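Local coordinates for protein aminopentol aminotransferase (PDB 6HBS) that catalyses the pyridoxal-phosphate-dependent transfer of the amino group of aminopentol, a fumonisin B1 breakdown product, to pyruvate, yielding 2-keto-HFB1 and L-alanine, at residues Q71-A76 and T301-R306; N65-R70 and L380-T385; D79-L84 and S291-A296; V238-S243 and Y310-I315. One frame throughout, in Å; residues are numbered along the deposited sequence.

In the fold
All four interactions fall within the class-III aminotransferase range. Interactions 1 and 3, with centres about 13 Å apart, are successive contacts between helix 72-82 and helix 292-307. Interaction 2 brings the loop before helix 72-82 onto the loop before helix 386-405. It touches interaction 1, whose centre is about 11 Å away, through Leu67 and Leu66. Interaction 4 sets loop 238-243 on helix 310-332, which follows helix 292-307 in the chain, and Ile305 and Arg240 link it to interaction 1. Along the sequence, interactions 1 and 4 both lie inside 2, 3 lies inside 1, and 4 alternates with 1 and 3. Residues far apart in sequence are thereby gathered round the two consecutive helices 292-307 and 310-332.

Interaction 1 (Q71-A76 and T301-R306)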
loop_
_atom_site.group_PDB
_atom_site.type_symbol
_atom_site.label_atom_id
_atom_site.label_comp_id
_atom_site.label_asym_id
_atom_site.label_seq_id
_atom_site.Cartn_x
_atom_site.Cartn_y
_atom_site.Cartn_z
ATOM N N GLN A 71 -18.113 -12.857 -0.476
ATOM C CA GLN A 71 -18.660 -13.644 0.588
ATOM C C GLN A 71 -19.607 -12.760 1.424
ATOM O O GLN A 71 -19.247 -11.673 1.857
ATOM C CB GLN A 71 -17.547 -14.221 1.446
ATOM C CG GLN A 71 -17.953 -15.472 2.230
ATOM C CD GLN A 71 -18.530 -15.158 3.589
ATOM O OE1 GLN A 71 -18.635 -13.996 4.002
ATOM N NE2 GLN A 71 -18.932 -16.203 4.302
ATOM N N SER A 72 -20.835 -13.237 1.651
ATOM C CA SER A 72 -21.913 -12.336 1.977
ATOM C C SER A 72 -21.765 -11.758 3.394
ATOM O O SER A 72 -22.105 -10.584 3.609
ATOM C CB SER A 72 -23.242 -13.061 1.778
ATOM O OG SER A 72 -23.402 -13.966 2.849
ATOM N N GLU A 73 -21.207 -12.523 4.353
ATOM C CA GLU A 73 -21.005 -12.037 5.691
ATOM C C GLU A 73 -19.907 -10.942 5.744
ATOM O O GLU A 73 -20.027 -9.936 6.451
ATOM C CB GLU A 73 -20.674 -13.186 6.621
ATOM C CG GLU A 73 -21.745 -14.279 6.672
ATOM C CD GLU A 73 -21.164 -15.538 7.299
ATOM O OE1 GLU A 73 -21.346 -15.720 8.499
ATOM O OE2 GLU A 73 -20.454 -16.285 6.599
ATOM N N ILE A 74 -18.832 -11.114 4.991
ATOM C CA ILE A 74 -17.775 -10.115 4.999
ATOM C C ILE A 74 -18.274 -8.850 4.274
ATOM O O ILE A 74 -17.992 -7.732 4.767
ATOM C CB ILE A 74 -16.482 -10.707 4.410
ATOM C CG1 ILE A 74 -15.980 -11.837 5.320
ATOM C CG2 ILE A 74 -15.423 -9.620 4.179
ATOM C CD1 ILE A 74 -15.221 -12.903 4.602
ATOM N N GLU A 75 -19.033 -9.011 3.174
ATOM C CA GLU A 75 -19.540 -7.882 2.448
ATOM C C GLU A 75 -20.552 -7.132 3.319
ATOM O O GLU A 75 -20.550 -5.888 3.242
ATOM C CB GLU A 75 -20.182 -8.267 1.116
ATOM C CG GLU A 75 -19.188 -8.822 0.116
ATOM C CD GLU A 75 -17.921 -7.987 -0.073
ATOM O OE1 GLU A 75 -18.025 -6.753 -0.003
ATOM O OE2 GLU A 75 -16.835 -8.579 -0.261
ATOM N N ALA A 76 -21.320 -7.862 4.157
ATOM C CA ALA A 76 -22.238 -7.244 5.164
ATOM C C ALA A 76 -21.468 -6.421 6.214
ATOM O O ALA A 76 -21.886 -5.317 6.560
ATOM C CB ALA A 76 -23.113 -8.285 5.826
ATOM N N THR A 301 -13.630 -11.515 8.684
ATOM C CA THR A 301 -12.804 -12.605 8.158
ATOM C C THR A 301 -12.117 -13.358 9.306
ATOM O O THR A 301 -12.203 -14.582 9.365
ATOM C CB THR A 301 -11.781 -12.071 7.155
ATOM O OG1 THR A 301 -12.455 -11.380 6.105
ATOM C CG2 THR A 301 -10.930 -13.182 6.594
ATOM N N LEU A 302 -11.466 -12.644 10.237
ATOM C CA LEU A 302 -10.822 -13.307 11.354
ATOM C C LEU A 302 -11.855 -14.076 12.208
ATOM O O LEU A 302 -11.518 -15.150 12.724
ATOM C CB LEU A 302 -10.053 -12.320 12.228
ATOM C CG LEU A 302 -8.826 -11.645 11.609
ATOM C CD1 LEU A 302 -8.251 -10.611 12.570
ATOM C CD2 LEU A 302 -7.761 -12.656 11.184
ATOM N N ARG A 303 -13.082 -13.549 12.370
ATOM C CA ARG A 303 -14.116 -14.259 13.151
ATOM C C ARG A 303 -14.445 -15.598 12.462
ATOM O O ARG A 303 -14.550 -16.647 13.092
ATOM C CB ARG A 303 -15.377 -13.397 13.359
ATOM C CG ARG A 303 -16.468 -14.072 14.197
ATOM C CD ARG A 303 -17.880 -13.540 14.008
ATOM N NE ARG A 303 -18.408 -13.619 12.640
ATOM C CZ ARG A 303 -18.870 -14.714 12.064
ATOM N NH1 ARG A 303 -18.839 -15.868 12.705
ATOM N NH2 ARG A 303 -19.351 -14.662 10.839
ATOM N N ILE A 304 -14.650 -15.554 11.155
ATOM C CA ILE A 304 -14.941 -16.724 10.393
ATOM C C ILE A 304 -13.792 -17.742 10.496
ATOM O O ILE A 304 -14.050 -18.951 10.595
ATOM C CB ILE A 304 -15.283 -16.344 8.956
ATOM C CG1 ILE A 304 -16.606 -15.570 8.916
ATOM C CG2 ILE A 304 -15.310 -17.562 8.051
ATOM C CD1 ILE A 304 -16.951 -15.034 7.591
ATOM N N ILE A 305 -12.541 -17.263 10.520
ATOM C CA ILE A 305 -11.376 -18.134 10.623
ATOM C C ILE A 305 -11.428 -18.859 11.971
ATOM O O ILE A 305 -11.164 -20.048 12.036
ATOM C CB ILE A 305 -10.062 -17.345 10.418
ATOM C CG1 ILE A 305 -9.859 -16.943 8.951
ATOM C CG2 ILE A 305 -8.862 -18.065 11.004
ATOM C CD1 ILE A 305 -8.699 -15.962 8.730
ATOM N N ARG A 306 -11.770 -18.136 13.042
ATOM C CA ARG A 306 -11.826 -18.722 14.345
ATOM C C ARG A 306 -13.025 -19.672 14.468
ATOM O O ARG A 306 -12.891 -20.631 15.163
ATOM C CB ARG A 306 -11.971 -17.704 15.483
ATOM C CG ARG A 306 -10.854 -16.684 15.617
ATOM C CD ARG A 306 -10.940 -15.909 16.921
ATOM N NE ARG A 306 -12.139 -15.089 16.955
ATOM C CZ ARG A 306 -12.286 -13.928 16.317
ATOM N NH1 ARG A 306 -13.439 -13.290 16.377
ATOM N NH2 ARG A 306 -11.269 -13.383 15.680
#
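Ile74, in the first turn of helix 72-82, reaches across to Thr301 and Ile304 of helix 292-307. Its side chain divides at CB. The CG1 branch points away from the carbonyl carbon (chi1 -65°), which carries it to the partner helix: CG1 lies 4.0 Å from Ile304 CD1, and the terminal CD1 rests 3.5 Å from Thr301 OG1. The CG2 branch approaches the same hydroxyl oxygen more loosely. Being carbon, these atoms meet the hydroxyl by van der Waals contact alone; its hydrogen-bond partner is the backbone oxygen of Ala297. The axes of the segments 72-76 and 301-306 approach to 10.4 Å, with directions 145° apart, roughly antiparallel.

Beyond Ile74, Ile304 CD1 comes up against polar groups, 4.0 Å from Gln71 NE2 and 3.8 Å from Glu73 OE2. Gln71 is the N-cap of helix 72-82. Its OE1 accepts from Ile74 N at 3.1 Å, with the donor almost in line with the C=O bond, while Gln71 NE2 donates within its amide plane to the anti side of Glu73 OE2 at 2.8 Å. Both ends of the amide are thus tied down, which fixes its rotation. At the margin, Arg303 NH2 forms a salt bridge with Glu73 OE1 at 3.3 Å, the hydrogen bond within it being weak. The two planes are 55° apart, and the guanidinium is also bridged to Glu300 and Glu307 of its own helix. Apolar packing by the two isoleucines thus joins the helices, and Arg303, shared among three carboxylates, probably contributes little directional grip here.

Interaction 2 (N65-R70 and L380-T385)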
loop_
_atom_site.group_PDB
_atom_site.type_symbol
_atom_site.label_atom_id
_atom_site.label_comp_id
_atom_site.label_asym_id
_atom_site.label_seq_id
_atom_site.Cartn_x
_atom_site.Cartn_y
_atom_site.Cartn_z
ATOM N N ASN A 65 -8.394 -14.363 -2.019
ATOM C CA ASN A 65 -9.709 -14.995 -1.950
ATOM C C ASN A 65 -9.618 -16.272 -1.097
ATOM O O ASN A 65 -9.447 -17.369 -1.628
ATOM C CB ASN A 65 -10.298 -15.277 -3.331
ATOM C CG ASN A 65 -11.681 -15.896 -3.219
ATOM O OD1 ASN A 65 -12.424 -15.562 -2.282
ATOM N ND2 ASN A 65 -12.019 -16.768 -4.163
ATOM N N LEU A 66 -9.799 -16.113 0.217
ATOM C CA LEU A 66 -9.742 -17.231 1.171
ATOM C C LEU A 66 -11.118 -17.891 1.278
ATOM O O LEU A 66 -11.198 -19.105 1.410
ATOM C CB LEU A 66 -9.299 -16.724 2.544
ATOM C CG LEU A 66 -9.126 -17.781 3.643
ATOM C CD1 LEU A 66 -7.932 -18.707 3.366
ATOM C CD2 LEU A 66 -8.949 -17.128 4.990
ATOM N N LEU A 67 -12.191 -17.089 1.281
ATOM C CA LEU A 67 -13.513 -17.590 1.719
ATOM C C LEU A 67 -14.549 -17.511 0.601
ATOM O O LEU A 67 -15.724 -17.883 0.813
ATOM C CB LEU A 67 -13.955 -16.764 2.931
ATOM C CG LEU A 67 -13.079 -16.923 4.169
ATOM C CD1 LEU A 67 -13.549 -16.030 5.309
ATOM C CD2 LEU A 67 -13.039 -18.377 4.622
ATOM N N GLY A 68 -14.134 -17.043 -0.583
ATOM C CA GLY A 68 -15.039 -16.831 -1.700
ATOM C C GLY A 68 -15.244 -15.375 -2.048
ATOM O O GLY A 68 -15.397 -14.497 -1.166
ATOM N N TYR A 69 -15.225 -15.104 -3.346
ATOM C CA TYR A 69 -15.450 -13.764 -3.811
ATOM C C TYR A 69 -16.857 -13.297 -3.441
ATOM O O TYR A 69 -17.839 -14.000 -3.731
ATOM C CB TYR A 69 -15.292 -13.697 -5.321
ATOM C CG TYR A 69 -13.910 -13.928 -5.876
ATOM C CD1 TYR A 69 -12.892 -12.996 -5.724
ATOM C CD2 TYR A 69 -13.634 -15.061 -6.629
ATOM C CE1 TYR A 69 -11.656 -13.172 -6.334
ATOM C CE2 TYR A 69 -12.409 -15.250 -7.236
ATOM C CZ TYR A 69 -11.408 -14.296 -7.096
ATOM O OH TYR A 69 -10.198 -14.495 -7.712
ATOM N N ARG A 70 -16.929 -12.101 -2.832
ATOM C CA ARG A 70 -18.181 -11.434 -2.436
ATOM C C ARG A 70 -18.894 -12.273 -1.384
ATOM O O ARG A 70 -20.123 -12.359 -1.391
ATOM C CB ARG A 70 -19.111 -11.159 -3.625
ATOM C CG ARG A 70 -18.559 -10.164 -4.635
ATOM C CD ARG A 70 -19.473 -9.989 -5.830
ATOM N NE ARG A 70 -20.784 -9.537 -5.372
ATOM C CZ ARG A 70 -21.962 -9.943 -5.843
ATOM N NH1 ARG A 70 -22.035 -10.789 -6.854
ATOM N NH2 ARG A 70 -23.073 -9.464 -5.316
ATOM N N LEU A 380 -6.304 -22.885 -2.749
ATOM C CA LEU A 380 -7.696 -23.278 -2.546
ATOM C C LEU A 380 -8.388 -22.245 -1.654
ATOM O O LEU A 380 -7.796 -21.706 -0.723
ATOM C CB LEU A 380 -7.778 -24.672 -1.916
ATOM C CG LEU A 380 -7.875 -25.837 -2.899
ATOM C CD1 LEU A 380 -9.185 -25.832 -3.654
ATOM C CD2 LEU A 380 -6.696 -25.857 -3.859
ATOM N N SER A 381 -9.683 -22.037 -1.935
ATOM C CA SER A 381 -10.603 -21.251 -1.119
ATOM C C SER A 381 -11.614 -22.189 -0.444
ATOM O O SER A 381 -11.923 -23.289 -0.968
ATOM C CB SER A 381 -11.316 -20.211 -1.972
ATOM O OG SER A 381 -12.490 -20.740 -2.603
ATOM N N ALA A 382 -12.196 -21.731 0.666
ATOM C CA ALA A 382 -13.316 -22.435 1.303
ATOM C C ALA A 382 -14.578 -22.408 0.422
ATOM O O ALA A 382 -15.537 -23.127 0.760
ATOM C CB ALA A 382 -13.614 -21.854 2.669
ATOM N N ALA A 383 -14.608 -21.631 -0.677
ATOM C CA ALA A 383 -15.755 -21.605 -1.569
ATOM C C ALA A 383 -15.645 -22.637 -2.694
ATOM O O ALA A 383 -16.614 -22.813 -3.411
ATOM C CB ALA A 383 -15.943 -20.237 -2.162
ATOM N N HIS A 384 -14.483 -23.291 -2.868
ATOM C CA HIS A 384 -14.367 -24.412 -3.802
ATOM C C HIS A 384 -15.211 -25.593 -3.277
ATOM O O HIS A 384 -14.990 -26.046 -2.195
ATOM C CB HIS A 384 -12.915 -24.841 -4.016
ATOM C CG HIS A 384 -12.093 -23.917 -4.858
ATOM N ND1 HIS A 384 -11.601 -22.710 -4.381
ATOM C CD2 HIS A 384 -11.712 -23.983 -6.141
ATOM C CE1 HIS A 384 -10.908 -22.114 -5.324
ATOM N NE2 HIS A 384 -10.948 -22.876 -6.421
ATOM N N THR A 385 -16.170 -26.058 -4.082
ATOM C CA THR A 385 -17.095 -27.154 -3.685
ATOM C C THR A 385 -16.630 -28.495 -4.270
ATOM O O THR A 385 -15.749 -28.578 -5.153
ATOM C CB THR A 385 -18.512 -26.858 -4.178
ATOM O OG1 THR A 385 -18.506 -26.857 -5.613
ATOM C CG2 THR A 385 -19.034 -25.534 -3.657
#
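Leu66 O takes the one hydrogen bond between the two loops, from Ala382 N at 2.9 Å, nearly straight at 166° with the donor tilted from the carbonyl plane. The same oxygen also receives a CA-H...O contact from Ser381, and Ser381 CB lies 3.4 Å from Asn65 O, so this serine backs onto consecutive carbonyls of the facing chain.

Further hydrogen bonds shape the loop 380-385 from within. Residues Ser381 to His384 form a type I beta turn, overlaid by an ST turn in which Ser381 OG accepts from Ala383 N at 3.0 Å. Placing OG between the backbone N and the carbonyl carbon (chi1 86°) brings it over that N-H, and it also shares a 2.8 Å hydrogen bond with His384 ND1. In the class-III aminotransferase fold this turn lies in the loop between strand 370-371 and helix 386-405, just ahead of the helix. The facing loop is instead held from outside by Asn262, whose side chain bonds Leu67 N and Gly68 O.

Steric fit governs the remaining contacts. Gly68 CA sits 3.6 Å from Ala383 CB; a CB on Gly68 would collide with that methyl, and the backbone angles alone, which would jam a CB against the preceding carbonyl O, call for glycine. Leu67 CD2 touches Ala382 CB at 4.0 Å, and the leucine side chain also packs on Thr301, Ile304 and Tyr310. Asn65 ND2, near Ser381 CB, lies 3.4 Å above the plane of the Tyr69 ring, offset toward its rim, and donates to Gly44 O.

Interaction 3 (D79-L84 and S291-A296); sequences DAQRLL and SAVPMA
Gln81 lies across Ala292, Val293 and Ala296 where a late turn of helix 72-82 packs on the first turns of helix 292-307, a helix-helix contact with no hydrogen bond between the segments. The backbones come close, with the CA atoms of Gln81 and Val293 5.6 Å apart, and small side chains permit it. Gln81 CB presses on Ala296 CB at 3.4 Å, a tight fit. CG, anti to the backbone N (chi1 -176°), runs along the helix surface 3.9 Å from Val293 CA. A bend at chi2 (61°) then turns the amide so that NE2 rests 3.5 Å from Ala292 CB, and the same nitrogen donates to Gly85 O. Replacing Gln81 with an alanine would probably open a gap over Ala292 and Val293 and leave Gly85 O without this donor. Ile94 of helix 94-105 touches both Gln81 and Ala296.

The other side, around Arg82, is looser and partly exposed. Val293 CG2 touches the backbone of Arg82 at its CA, 3.8 Å away, while Arg82 CB stands slightly farther off. The Arg82 side chain reaches the dimer interface, where it packs on Glu75 of the second subunit, and its guanidinium lies close to the like-charged Arg82 of that subunit. Asp79, one turn earlier on its own helix, probably offsets part of this charge: Arg82 NH1 donates in the guanidinium plane to the anti lone pair of Asp79 OD1 at 3.0 Å.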
loop_
_atom_site.group_PDB
_atom_site.type_symbol
_atom_site.label_atom_id
_atom_site.label_comp_id
_atom_site.label_asym_id
_atom_site.label_seq_id
_atom_site.Cartn_x
_atom_site.Cartn_y
_atom_site.Cartn_z
ATOM N N ASP A 79 -20.137 -3.293 4.498
ATOM C CA ASP A 79 -21.274 -2.381 4.283
ATOM C C ASP A 79 -21.578 -1.585 5.556
ATOM O O ASP A 79 -21.767 -0.383 5.485
ATOM C CB ASP A 79 -22.550 -3.141 3.926
ATOM C CG ASP A 79 -22.610 -3.822 2.582
ATOM O OD1 ASP A 79 -21.841 -3.444 1.668
ATOM O OD2 ASP A 79 -23.513 -4.678 2.439
ATOM N N ALA A 80 -21.672 -2.270 6.695
ATOM C CA ALA A 80 -22.001 -1.617 7.956
ATOM C C ALA A 80 -20.954 -0.542 8.309
ATOM O O ALA A 80 -21.298 0.533 8.816
ATOM C CB ALA A 80 -22.143 -2.632 9.063
ATOM N N GLN A 81 -19.670 -0.843 8.089
ATOM C CA GLN A 81 -18.628 0.135 8.383
ATOM C C GLN A 81 -18.644 1.265 7.343
ATOM O O GLN A 81 -18.419 2.403 7.685
ATOM C CB GLN A 81 -17.247 -0.529 8.468
ATOM C CG GLN A 81 -16.136 0.435 8.867
ATOM C CD GLN A 81 -16.408 1.013 10.241
ATOM O OE1 GLN A 81 -16.856 0.311 11.142
ATOM N NE2 GLN A 81 -16.147 2.301 10.394
ATOM N N ARG A 82 -18.939 0.966 6.085
ATOM C CA ARG A 82 -18.975 1.998 5.066
ATOM C C ARG A 82 -20.020 3.091 5.399
ATOM O O ARG A 82 -19.812 4.274 5.056
ATOM C CB ARG A 82 -19.218 1.361 3.700
ATOM C CG ARG A 82 -18.808 2.234 2.522
ATOM C CD ARG A 82 -18.924 1.467 1.207
ATOM N NE ARG A 82 -18.173 0.217 1.230
ATOM C CZ ARG A 82 -18.699 -1.006 1.207
ATOM N NH1 ARG A 82 -20.007 -1.153 1.267
ATOM N NH2 ARG A 82 -17.913 -2.072 1.124
ATOM N N LEU A 83 -21.103 2.715 6.084
ATOM C CA LEU A 83 -22.127 3.690 6.496
ATOM C C LEU A 83 -21.574 4.629 7.576
ATOM O O LEU A 83 -22.163 5.700 7.800
ATOM C CB LEU A 83 -23.372 2.978 7.041
ATOM C CG LEU A 83 -24.202 2.215 6.019
ATOM C CD1 LEU A 83 -25.380 1.541 6.685
ATOM C CD2 LEU A 83 -24.661 3.125 4.901
ATOM N N LEU A 84 -20.560 4.181 8.325
ATOM C CA LEU A 84 -19.994 4.936 9.403
ATOM C C LEU A 84 -18.875 5.834 8.864
ATOM O O LEU A 84 -19.035 7.049 8.870
ATOM C CB LEU A 84 -19.507 4.014 10.518
ATOM C CG LEU A 84 -20.615 3.189 11.155
ATOM C CD1 LEU A 84 -20.038 2.141 12.105
ATOM C CD2 LEU A 84 -21.594 4.102 11.884
ATOM N N SER A 291 -7.525 3.267 7.470
ATOM C CA SER A 291 -8.869 3.183 6.912
ATOM C C SER A 291 -9.666 2.037 7.569
ATOM O O SER A 291 -9.183 0.906 7.688
ATOM C CB SER A 291 -8.816 3.023 5.422
ATOM O OG SER A 291 -8.111 4.099 4.837
ATOM N N ALA A 292 -10.921 2.348 7.955
ATOM C CA ALA A 292 -11.758 1.484 8.751
ATOM C C ALA A 292 -12.410 0.351 7.945
ATOM O O ALA A 292 -12.610 -0.717 8.506
ATOM C CB ALA A 292 -12.828 2.309 9.430
ATOM N N VAL A 293 -12.800 0.559 6.688
ATOM C CA VAL A 293 -13.593 -0.466 5.985
ATOM C C VAL A 293 -12.770 -1.759 5.838
ATOM O O VAL A 293 -13.268 -2.843 6.120
ATOM C CB VAL A 293 -14.189 0.042 4.663
ATOM C CG1 VAL A 293 -14.799 -1.077 3.797
ATOM C CG2 VAL A 293 -15.268 1.100 4.937
ATOM N N PRO A 294 -11.498 -1.719 5.402
ATOM C CA PRO A 294 -10.682 -2.933 5.353
ATOM C C PRO A 294 -10.527 -3.562 6.739
ATOM O O PRO A 294 -10.472 -4.774 6.833
ATOM C CB PRO A 294 -9.362 -2.466 4.733
ATOM C CG PRO A 294 -9.777 -1.260 3.922
ATOM C CD PRO A 294 -10.820 -0.573 4.781
ATOM N N MET A 295 -10.514 -2.744 7.806
ATOM C CA MET A 295 -10.409 -3.262 9.134
ATOM C C MET A 295 -11.691 -4.007 9.548
ATOM O O MET A 295 -11.614 -5.053 10.253
ATOM C CB MET A 295 -10.087 -2.161 10.136
ATOM C CG MET A 295 -8.694 -1.587 9.932
ATOM S SD MET A 295 -8.295 -0.474 11.264
ATOM C CE MET A 295 -6.850 0.291 10.545
ATOM N N ALA A 296 -12.849 -3.484 9.152
ATOM C CA ALA A 296 -14.138 -4.141 9.426
ATOM C C ALA A 296 -14.207 -5.497 8.708
ATOM O O ALA A 296 -14.669 -6.523 9.280
ATOM C CB ALA A 296 -15.285 -3.223 9.017
#

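Interaction 4 (V238-S243 and Y310-I315)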
loop_
_atom_site.group_PDB
_atom_site.type_symbol
_atom_site.label_atom_id
_atom_site.label_comp_id
_atom_site.label_asym_id
_atom_site.label_seq_id
_atom_site.Cartn_x
_atom_site.Cartn_y
_atom_site.Cartn_z
ATOM N N VAL A 238 -2.372 -22.502 6.301
ATOM C CA VAL A 238 -1.613 -23.558 6.985
ATOM C C VAL A 238 -2.255 -23.835 8.354
ATOM O O VAL A 238 -2.398 -24.978 8.758
ATOM C CB VAL A 238 -0.115 -23.200 7.095
ATOM C CG1 VAL A 238 0.643 -24.186 7.977
ATOM C CG2 VAL A 238 0.529 -23.105 5.729
ATOM N N ALA A 239 -2.645 -22.784 9.067
ATOM C CA ALA A 239 -3.160 -22.880 10.404
ATOM C C ALA A 239 -3.962 -21.611 10.723
ATOM O O ALA A 239 -3.955 -20.677 9.903
ATOM C CB ALA A 239 -2.002 -23.060 11.369
ATOM N N ARG A 240 -4.601 -21.588 11.909
ATOM C CA ARG A 240 -5.368 -20.425 12.416
ATOM C C ARG A 240 -4.440 -19.498 13.230
ATOM O O ARG A 240 -4.864 -18.545 13.904
ATOM C CB ARG A 240 -6.576 -20.910 13.232
ATOM C CG ARG A 240 -7.661 -21.564 12.385
ATOM C CD ARG A 240 -8.805 -22.152 13.195
ATOM N NE ARG A 240 -9.934 -22.574 12.363
ATOM C CZ ARG A 240 -10.026 -23.758 11.746
ATOM N NH1 ARG A 240 -9.056 -24.643 11.899
ATOM N NH2 ARG A 240 -11.033 -24.015 10.928
ATOM N N ASP A 241 -3.142 -19.760 13.125
ATOM C CA ASP A 241 -2.072 -19.040 13.768
ATOM C C ASP A 241 -0.906 -19.026 12.763
ATOM O O ASP A 241 -1.057 -19.470 11.612
ATOM C CB ASP A 241 -1.812 -19.688 15.137
ATOM C CG ASP A 241 -1.004 -18.882 16.143
ATOM O OD1 ASP A 241 -0.282 -17.946 15.753
ATOM O OD2 ASP A 241 -1.119 -19.182 17.328
ATOM N N CYS A 242 0.229 -18.472 13.179
ATOM C CA CYS A 242 1.419 -18.441 12.386
ATOM C C CYS A 242 1.663 -19.855 11.838
ATOM O O CYS A 242 1.474 -20.835 12.558
ATOM C CB CYS A 242 2.594 -17.980 13.228
ATOM S SG CYS A 242 4.169 -17.902 12.327
ATOM N N SER A 243 2.077 -19.939 10.574
ATOM C CA SER A 243 2.194 -21.190 9.870
ATOM C C SER A 243 3.287 -22.100 10.465
ATOM O O SER A 243 3.368 -23.225 10.028
ATOM C CB SER A 243 2.468 -20.933 8.427
ATOM O OG SER A 243 1.415 -20.180 7.829
ATOM N N TYR A 310 -13.425 -23.511 7.890
ATOM C CA TYR A 310 -13.036 -23.040 6.567
ATOM C C TYR A 310 -11.750 -23.785 6.138
ATOM O O TYR A 310 -11.576 -24.126 4.958
ATOM C CB TYR A 310 -12.839 -21.518 6.552
ATOM C CG TYR A 310 -11.484 -21.123 7.066
ATOM C CD1 TYR A 310 -11.238 -21.062 8.421
ATOM C CD2 TYR A 310 -10.416 -20.974 6.205
ATOM C CE1 TYR A 310 -9.977 -20.815 8.910
ATOM C CE2 TYR A 310 -9.143 -20.703 6.673
ATOM C CZ TYR A 310 -8.926 -20.651 8.031
ATOM O OH TYR A 310 -7.699 -20.407 8.519
ATOM N N LEU A 311 -10.841 -23.982 7.092
ATOM C CA LEU A 311 -9.478 -24.482 6.791
ATOM C C LEU A 311 -9.575 -25.956 6.370
ATOM O O LEU A 311 -9.011 -26.355 5.358
ATOM C CB LEU A 311 -8.585 -24.301 8.024
ATOM C CG LEU A 311 -7.141 -24.790 7.886
ATOM C CD1 LEU A 311 -6.420 -24.115 6.722
ATOM C CD2 LEU A 311 -6.377 -24.568 9.177
ATOM N N GLU A 312 -10.342 -26.733 7.144
ATOM C CA GLU A 312 -10.526 -28.169 6.875
ATOM C C GLU A 312 -11.217 -28.333 5.522
ATOM O O GLU A 312 -10.806 -29.170 4.699
ATOM C CB GLU A 312 -11.304 -28.804 8.022
ATOM C CG GLU A 312 -10.550 -28.769 9.327
ATOM C CD GLU A 312 -10.549 -27.425 10.039
ATOM O OE1 GLU A 312 -11.384 -26.566 9.741
ATOM O OE2 GLU A 312 -9.665 -27.237 10.840
ATOM N N THR A 313 -12.185 -27.445 5.236
ATOM C CA THR A 313 -12.886 -27.492 3.967
ATOM C C THR A 313 -11.901 -27.305 2.799
ATOM O O THR A 313 -11.891 -28.092 1.819
ATOM C CB THR A 313 -14.026 -26.465 3.946
ATOM O OG1 THR A 313 -14.901 -26.806 5.023
ATOM C CG2 THR A 313 -14.776 -26.435 2.642
ATOM N N LEU A 314 -11.089 -26.238 2.837
ATOM C CA LEU A 314 -10.246 -25.920 1.639
ATOM C C LEU A 314 -9.091 -26.940 1.519
ATOM O O LEU A 314 -8.687 -27.253 0.437
ATOM C CB LEU A 314 -9.758 -24.465 1.645
ATOM C CG LEU A 314 -8.835 -23.993 2.758
ATOM C CD1 LEU A 314 -7.375 -24.252 2.404
ATOM C CD2 LEU A 314 -9.073 -22.495 3.002
ATOM N N ILE A 315 -8.661 -27.515 2.631
ATOM C CA ILE A 315 -7.657 -28.603 2.615
ATOM C C ILE A 315 -8.262 -29.867 1.956
ATOM O O ILE A 315 -7.663 -30.478 1.050
ATOM C CB ILE A 315 -7.112 -28.862 4.029
ATOM C CG1 ILE A 315 -6.206 -27.718 4.485
ATOM C CG2 ILE A 315 -6.362 -30.195 4.101
ATOM C CD1 ILE A 315 -5.705 -27.873 5.883
#
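Arg240 grips Glu312 end-on with two hydrogen bonds: NH2 to OE1 at 2.8 Å and NH1 to OE2 at 2.9 Å, each meeting the syn lone pair of its oxygen. The guanidinium and carboxylate are nearly coplanar, 7° apart, and the bonds are close to straight, making a regular bidentate salt bridge. The arginine chain is extended from CG to NE, whereas Glu312 folds back at chi2 (77°) to present its carboxylate. More acceptors surround the guanidinium, since NE donates to Ile305 O and NH2 also to Thr308 O, at the end of helix 292-307 and in the link to helix 310-332.

The flat group is packed as well as bonded. Leu311 CB lies over one of its faces, 3.8 Å from Arg240 NH2. Tyr310 comes alongside, its ring plane 72° from the guanidinium and CE1 3.9 Å from Arg240 NE; its hydroxyl is hydrogen-bonded to Phe236 O. Leu311 CB also covers one face of that ring near the rim. Farther along the loop, Leu311 CD2 meets Ala239 CA at 3.8 Å and approaches Val238 O at 4.0 Å.

A methionine in place of Arg240 would remove every one of these donors, and Glu312 is likely to be left without its charged mate and free to turn. Because one guanidinium serves a carboxylate and two backbone carbonyls, the loop 238-243 is tied simultaneously to the start of helix 310-332 and to the end of the helix before it.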